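Local coordinates for VP5 (Halorubrum pleomorphic virus 2, PDB 6QGI), which is an envelope protein of a haloarchaeal pleomorphic virus and probably drives fusion of the viral and host membranes, at residues A299-T304 / E455-T460; G316-T321 / F443-L448; A347-V352 / E435-Q440. All coordinates share one frame; numbering follows the deposited sequence.

Contact 1. Residues A299-T304 / E455-T460; sequences AEREAT and EEVTAT
Arg301 and Val457 make a small van der Waals contact, through the aliphatic part of Arg301, between strand 301-307 and the loop that leads from strand 443-450 to helix 476-496. Arg301 CG lies 3.7 Å from Val457 CG2, and Arg301 CD lies 3.9 Å from that same methyl. The two side chains cross at about a right angle. One methyl branch of the valine meets the middle of the arginine chain. That chain bends about CB-CG and CG-CD (chi3 -72°), which lays CD against the loop. There Arg301 CD sits 3.5 Å from the carbonyl oxygen Ala459 O. Arg301 CD also approaches Thr460 CA at 4.2 Å. Arg301 NE makes a salt bridge with Asp298 of strand 297-299. Thr460 is fixed in turn, as its OG1 hydrogen-bonds to Leu328 O. Glu302 and Thr304 pair through their backbones with strand 443-450 and the residue after its end region, Thr449 to Asp446 being the partners. The loop 455-460 follows that paired strand in the chain. The arrangement is that of a loop packed on strand 301-307 of an antiparallel β-structure, close to the corner at Glu300.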
# COMPACT_ATOMS: atom_id res chain seq x y z
N ALA A 299 -4.86 -8.83 -16.93
CA ALA A 299 -4.37 -10.15 -16.53
C ALA A 299 -3.76 -10.91 -17.70
O ALA A 299 -2.89 -11.76 -17.49
CB ALA A 299 -5.53 -10.95 -15.95
N GLU A 300 -4.21 -10.62 -18.94
CA GLU A 300 -3.82 -11.32 -20.15
C GLU A 300 -2.57 -10.79 -20.87
O GLU A 300 -2.12 -11.44 -21.81
CB GLU A 300 -4.98 -11.35 -21.15
CG GLU A 300 -5.79 -12.64 -21.10
CD GLU A 300 -5.03 -13.94 -21.34
OE1 GLU A 300 -4.13 -13.97 -22.21
OE2 GLU A 300 -5.35 -14.94 -20.65
N ARG A 301 -2.00 -9.64 -20.44
CA ARG A 301 -0.81 -9.13 -21.12
C ARG A 301 0.34 -8.88 -20.14
O ARG A 301 0.30 -7.94 -19.35
CB ARG A 301 -1.12 -7.86 -21.93
CG ARG A 301 -1.61 -8.17 -23.34
CD ARG A 301 -2.72 -7.23 -23.77
NE ARG A 301 -3.97 -7.51 -23.06
CZ ARG A 301 -5.13 -7.79 -23.64
NH1 ARG A 301 -6.20 -8.05 -22.91
NH2 ARG A 301 -5.23 -7.80 -24.96
N GLU A 302 1.36 -9.75 -20.22
CA GLU A 302 2.57 -9.67 -19.41
C GLU A 302 3.48 -8.63 -20.03
O GLU A 302 3.78 -8.68 -21.23
CB GLU A 302 3.27 -11.04 -19.29
CG GLU A 302 4.28 -11.10 -18.15
CD GLU A 302 5.25 -12.26 -18.22
OE1 GLU A 302 4.85 -13.41 -17.92
OE2 GLU A 302 6.43 -12.02 -18.56
N ALA A 303 3.91 -7.67 -19.21
CA ALA A 303 4.77 -6.59 -19.64
C ALA A 303 6.06 -6.56 -18.87
O ALA A 303 6.05 -6.68 -17.65
CB ALA A 303 4.05 -5.26 -19.47
N THR A 304 7.18 -6.42 -19.59
CA THR A 304 8.51 -6.28 -18.99
C THR A 304 8.77 -4.77 -18.94
O THR A 304 8.68 -4.10 -19.97
CB THR A 304 9.58 -7.09 -19.75
OG1 THR A 304 9.64 -6.65 -21.11
CG2 THR A 304 9.31 -8.60 -19.71
N GLU A 455 1.85 -14.07 -28.36
CA GLU A 455 2.26 -13.06 -29.33
C GLU A 455 2.65 -11.73 -28.65
O GLU A 455 2.17 -11.42 -27.55
CB GLU A 455 1.19 -12.83 -30.42
CG GLU A 455 -0.09 -12.14 -29.97
CD GLU A 455 -1.26 -12.22 -30.95
OE1 GLU A 455 -1.06 -11.95 -32.15
OE2 GLU A 455 -2.38 -12.53 -30.49
N GLU A 456 3.53 -10.97 -29.32
CA GLU A 456 4.03 -9.67 -28.88
C GLU A 456 3.08 -8.58 -29.37
O GLU A 456 3.09 -8.22 -30.55
CB GLU A 456 5.47 -9.46 -29.39
CG GLU A 456 6.24 -8.38 -28.65
CD GLU A 456 7.69 -8.25 -29.06
OE1 GLU A 456 8.47 -9.21 -28.82
OE2 GLU A 456 8.06 -7.18 -29.60
N VAL A 457 2.23 -8.08 -28.46
CA VAL A 457 1.23 -7.05 -28.75
C VAL A 457 1.82 -5.64 -28.48
O VAL A 457 2.88 -5.53 -27.87
CB VAL A 457 -0.11 -7.28 -28.00
CG1 VAL A 457 -0.76 -8.59 -28.44
CG2 VAL A 457 0.08 -7.25 -26.48
N THR A 458 1.13 -4.58 -28.94
CA THR A 458 1.59 -3.19 -28.81
C THR A 458 0.82 -2.37 -27.77
O THR A 458 1.29 -1.29 -27.40
CB THR A 458 1.50 -2.49 -30.17
OG1 THR A 458 0.16 -2.56 -30.67
CG2 THR A 458 2.48 -3.06 -31.19
N ALA A 459 -0.35 -2.84 -27.31
CA ALA A 459 -1.16 -2.10 -26.34
C ALA A 459 -1.78 -3.01 -25.27
O ALA A 459 -1.87 -4.23 -25.45
CB ALA A 459 -2.26 -1.34 -27.06
N THR A 460 -2.21 -2.40 -24.16
CA THR A 460 -2.86 -3.07 -23.03
C THR A 460 -4.39 -2.88 -23.10
O THR A 460 -4.87 -1.93 -23.71
CB THR A 460 -2.32 -2.55 -21.68
OG1 THR A 460 -2.48 -1.13 -21.61
CG2 THR A 460 -0.87 -2.94 -21.43

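Contact 2. Residues G316-T321 / F443-L448; sequences GTFALT and FTIDKL
Phe318 reaches Phe443 and Ile445 across the buried interior of an antiparallel β-structure. The strands 312-320 and 443-450 that carry these residues each pair with strand 301-307, which joins them. Their side chains approach from opposite directions. Phe318 CB points toward the other strand. From there CG lies beside the backbone N, anti to the carbonyl carbon (chi1 -76°), and this lets the ring reach toward strand 443-450. The far end of the ring does the touching. Phe318 CE1 lies 3.7 Å from Phe443 CE2 and 3.9 Å from Phe443 CZ. On the other branch, Phe318 CE2 meets the tip of Ile445, with Ile445 CD1 at 4.0 Å. Phe318 CZ sits between the two partners, 4.1 Å from Ile445 CG1. The two rings meet obliquely, with centroids 5.7 Å apart and planes at 35°. Phe443 offers one corner of its ring, the CE2-CZ side. Ile445 uses its longer branch, CG1 and CD1, at the CE2 branch of Phe318, on the same side of the ring plane as Phe443. All three residues are buried, and the contact is wholly apolar. Phe345, from strand 343-355, adds an edge-to-face ring pair to Phe318. Tyr334 touches both Phe443 and Ile445, while Ala303 and Ile305 of the intervening strand also pack on Phe318. The closest approach between the two segments is from Phe318 CZ to Phe443 CE2, at 3.6 Å.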
# COMPACT_ATOMS: atom_id res chain seq x y z
N GLY A 316 5.72 -8.43 -15.46
CA GLY A 316 4.46 -8.53 -14.73
C GLY A 316 3.24 -7.93 -15.39
O GLY A 316 3.32 -7.38 -16.49
N THR A 317 2.10 -8.05 -14.71
CA THR A 317 0.81 -7.56 -15.19
C THR A 317 0.43 -6.25 -14.50
O THR A 317 0.80 -6.01 -13.34
CB THR A 317 -0.28 -8.62 -14.99
OG1 THR A 317 -0.20 -9.14 -13.66
CG2 THR A 317 -0.19 -9.75 -16.01
N PHE A 318 -0.32 -5.40 -15.23
CA PHE A 318 -0.78 -4.09 -14.79
C PHE A 318 -2.21 -4.08 -14.27
O PHE A 318 -3.08 -4.83 -14.73
CB PHE A 318 -0.68 -3.07 -15.93
CG PHE A 318 0.69 -2.55 -16.25
CD1 PHE A 318 1.30 -1.60 -15.44
CD2 PHE A 318 1.34 -2.95 -17.42
CE1 PHE A 318 2.56 -1.09 -15.77
CE2 PHE A 318 2.59 -2.44 -17.74
CZ PHE A 318 3.20 -1.51 -16.92
N ALA A 319 -2.43 -3.15 -13.33
CA ALA A 319 -3.71 -2.82 -12.73
C ALA A 319 -3.78 -1.31 -12.66
O ALA A 319 -2.79 -0.67 -12.27
CB ALA A 319 -3.83 -3.45 -11.35
N LEU A 320 -4.88 -0.73 -13.13
CA LEU A 320 -5.06 0.71 -13.11
C LEU A 320 -6.31 1.06 -12.35
O LEU A 320 -7.35 0.46 -12.62
CB LEU A 320 -5.15 1.28 -14.54
CG LEU A 320 -3.91 1.25 -15.45
CD1 LEU A 320 -4.19 2.01 -16.71
CD2 LEU A 320 -2.73 1.95 -14.82
N THR A 321 -6.23 2.02 -11.41
CA THR A 321 -7.40 2.48 -10.65
C THR A 321 -8.30 3.26 -11.62
O THR A 321 -9.53 3.17 -11.56
CB THR A 321 -7.00 3.33 -9.44
OG1 THR A 321 -6.36 4.51 -9.90
CG2 THR A 321 -6.11 2.59 -8.46
N PHE A 443 8.88 4.61 -15.66
CA PHE A 443 9.19 3.29 -16.19
C PHE A 443 8.87 3.21 -17.68
O PHE A 443 7.98 3.92 -18.16
CB PHE A 443 8.38 2.21 -15.41
CG PHE A 443 6.88 2.29 -15.59
CD1 PHE A 443 6.11 3.13 -14.79
CD2 PHE A 443 6.24 1.55 -16.58
CE1 PHE A 443 4.73 3.23 -14.99
CE2 PHE A 443 4.86 1.65 -16.77
CZ PHE A 443 4.11 2.48 -15.97
N THR A 444 9.56 2.31 -18.39
CA THR A 444 9.36 2.10 -19.82
C THR A 444 8.97 0.65 -20.07
O THR A 444 9.63 -0.26 -19.56
CB THR A 444 10.63 2.51 -20.60
OG1 THR A 444 11.11 3.77 -20.12
CG2 THR A 444 10.41 2.57 -22.10
N ILE A 445 7.92 0.43 -20.86
CA ILE A 445 7.48 -0.92 -21.23
C ILE A 445 8.39 -1.37 -22.37
O ILE A 445 8.26 -0.86 -23.48
CB ILE A 445 5.96 -0.96 -21.59
CG1 ILE A 445 5.09 -0.50 -20.40
CG2 ILE A 445 5.56 -2.35 -22.06
CD1 ILE A 445 3.70 -0.05 -20.74
N ASP A 446 9.36 -2.25 -22.10
CA ASP A 446 10.29 -2.73 -23.12
C ASP A 446 9.62 -3.72 -24.06
O ASP A 446 10.02 -3.81 -25.23
CB ASP A 446 11.52 -3.40 -22.48
CG ASP A 446 12.48 -2.46 -21.76
OD1 ASP A 446 12.35 -1.22 -21.92
OD2 ASP A 446 13.37 -2.97 -21.04
N LYS A 447 8.60 -4.45 -23.56
CA LYS A 447 7.85 -5.46 -24.30
C LYS A 447 6.49 -5.74 -23.65
O LYS A 447 6.35 -5.63 -22.43
CB LYS A 447 8.66 -6.77 -24.37
CG LYS A 447 8.38 -7.64 -25.59
CD LYS A 447 8.37 -9.14 -25.26
CE LYS A 447 9.74 -9.76 -25.10
NZ LYS A 447 9.65 -11.16 -24.60
N LEU A 448 5.50 -6.12 -24.48
CA LEU A 448 4.14 -6.54 -24.11
C LEU A 448 3.88 -7.89 -24.77
O LEU A 448 4.12 -8.03 -25.97
CB LEU A 448 3.07 -5.52 -24.55
CG LEU A 448 3.02 -4.18 -23.84
CD1 LEU A 448 2.06 -3.26 -24.52
CD2 LEU A 448 2.54 -4.33 -22.44

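Contact 3. Residues A347-V352 / E435-Q440; sequences ADMSLV and ETIQLQ
Ala347 and Glu435 form the one bridge between these two segments, an antiparallel hydrogen-bonded pair, and just beyond it strand 343-355 breaks into a 3-10 turn at residues 349-351. The strands pair further on through Ile437 with Phe345. Ala347 N donates to Glu435 O at 2.9 Å, with an N-H...O angle of 165°. Glu435 N returns a bond of 2.9 Å to Ala347 O. Asp348 opens the turn. Asp348 OD1 accepts from Ser350 N at 3.1 Å, from above the carboxylate plane, which makes an Asx turn. The same oxygen also accepts from Gln433 N, tying the turn to Gln433, just before strand 434-439. Met349 then folds back toward strand 434-439. Its bent chain crosses Glu435 at about a right angle, and Met349 CG lies 3.5 Å from Glu435 OE2. The bends at chi2 (-61°) and chi3 bring Met349 CE to Ile437 CG2 at 3.8 Å. Glu435 is extended beyond CG, and its carboxylate runs out beside the methionine CG. Leu314 of strand 312-320 packs on both Ala347 and Met349. The chemistry implies two kinds of attachment: the backbone pair sets the register, and Met349 adds CE-methyl packing on Ile437 while its CG lies by the Glu435 carboxylate.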
# COMPACT_ATOMS: atom_id res chain seq x y z
N ALA A 347 3.99 -8.75 -10.01
CA ALA A 347 5.16 -9.40 -10.60
C ALA A 347 5.85 -10.35 -9.64
O ALA A 347 5.72 -10.21 -8.43
CB ALA A 347 6.16 -8.34 -11.04
N ASP A 348 6.61 -11.29 -10.21
CA ASP A 348 7.41 -12.22 -9.43
C ASP A 348 8.74 -11.52 -9.15
O ASP A 348 9.57 -11.37 -10.06
CB ASP A 348 7.60 -13.57 -10.16
CG ASP A 348 8.41 -14.60 -9.39
OD1 ASP A 348 8.83 -14.30 -8.26
OD2 ASP A 348 8.62 -15.71 -9.92
N MET A 349 8.91 -11.05 -7.90
CA MET A 349 10.10 -10.32 -7.43
C MET A 349 11.37 -11.15 -7.59
O MET A 349 12.46 -10.57 -7.67
CB MET A 349 9.94 -9.87 -5.97
CG MET A 349 8.80 -8.89 -5.75
SD MET A 349 8.97 -7.35 -6.68
CE MET A 349 7.32 -7.19 -7.36
N SER A 350 11.24 -12.48 -7.69
CA SER A 350 12.35 -13.40 -7.90
C SER A 350 12.96 -13.23 -9.32
O SER A 350 14.06 -13.73 -9.58
CB SER A 350 11.91 -14.84 -7.67
OG SER A 350 13.02 -15.69 -7.45
N LEU A 351 12.25 -12.51 -10.21
CA LEU A 351 12.69 -12.29 -11.59
C LEU A 351 13.26 -10.86 -11.82
O LEU A 351 13.57 -10.52 -12.96
CB LEU A 351 11.54 -12.58 -12.58
CG LEU A 351 11.05 -14.04 -12.64
CD1 LEU A 351 9.77 -14.16 -13.44
CD2 LEU A 351 12.11 -14.98 -13.21
N VAL A 352 13.46 -10.07 -10.73
CA VAL A 352 14.04 -8.72 -10.83
C VAL A 352 15.51 -8.82 -11.31
O VAL A 352 16.30 -9.61 -10.77
CB VAL A 352 13.89 -7.88 -9.52
CG1 VAL A 352 14.79 -8.39 -8.39
CG2 VAL A 352 14.13 -6.40 -9.78
N GLU A 435 4.23 -10.50 -5.99
CA GLU A 435 3.78 -9.38 -5.16
C GLU A 435 3.20 -8.27 -6.02
O GLU A 435 3.55 -8.17 -7.20
CB GLU A 435 4.96 -8.81 -4.33
CG GLU A 435 5.64 -9.79 -3.38
CD GLU A 435 6.91 -9.30 -2.72
OE1 GLU A 435 7.68 -10.15 -2.22
OE2 GLU A 435 7.15 -8.07 -2.72
N THR A 436 2.35 -7.43 -5.42
CA THR A 436 1.76 -6.26 -6.08
C THR A 436 2.42 -5.02 -5.50
O THR A 436 2.44 -4.82 -4.29
CB THR A 436 0.24 -6.23 -5.93
OG1 THR A 436 -0.30 -7.43 -6.49
CG2 THR A 436 -0.40 -5.02 -6.62
N ILE A 437 2.97 -4.19 -6.39
CA ILE A 437 3.66 -2.95 -6.04
C ILE A 437 2.94 -1.77 -6.70
O ILE A 437 2.30 -1.94 -7.74
CB ILE A 437 5.17 -2.99 -6.43
CG1 ILE A 437 5.38 -3.20 -7.95
CG2 ILE A 437 5.91 -4.07 -5.62
CD1 ILE A 437 6.72 -2.81 -8.50
N GLN A 438 3.02 -0.57 -6.09
CA GLN A 438 2.44 0.62 -6.69
C GLN A 438 3.57 1.41 -7.33
O GLN A 438 4.50 1.80 -6.63
CB GLN A 438 1.66 1.47 -5.66
CG GLN A 438 0.99 2.69 -6.30
CD GLN A 438 0.25 3.56 -5.32
OE1 GLN A 438 -0.60 3.09 -4.57
NE2 GLN A 438 0.54 4.85 -5.33
N LEU A 439 3.51 1.61 -8.65
CA LEU A 439 4.55 2.33 -9.39
C LEU A 439 4.43 3.82 -9.15
O LEU A 439 3.39 4.41 -9.44
CB LEU A 439 4.48 2.00 -10.89
CG LEU A 439 4.54 0.52 -11.26
CD1 LEU A 439 4.22 0.29 -12.71
CD2 LEU A 439 5.90 -0.09 -10.94
N GLN A 440 5.48 4.43 -8.58
CA GLN A 440 5.55 5.86 -8.25
C GLN A 440 6.45 6.57 -9.25
O GLN A 440 6.09 7.64 -9.77
CB GLN A 440 6.09 6.06 -6.82
CG GLN A 440 5.63 5.05 -5.78
CD GLN A 440 4.22 5.27 -5.28
OE1 GLN A 440 3.51 6.20 -5.68
NE2 GLN A 440 3.78 4.39 -4.39

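Overall arrangement
Of the strands in these contacts, 301-307 comes first, then strand 312-320 and strand 343-355. The chain returns through strand 434-439, strand 443-450 and the loop 455-460. The three contacts therefore nest without crossing. Contact 3 closes the innermost loop, contact 2 encloses it, and contact 1 is outermost. Contacts 1 and 2 touch: Ala303 N lies 2.8 Å from Gly316 O, and Thr304 O lies 2.9 Å from Asp446 N, both probable hydrogen bonds. Contacts 2 and 3 meet by packing of Phe318 on Leu439. Contacts 1 and 3 do not touch. Contact 1 ties the loop before helix 476-496 to strand 301-307; contact 2 joins 312-320 with 443-450, and contact 3 joins 343-355 with 434-439.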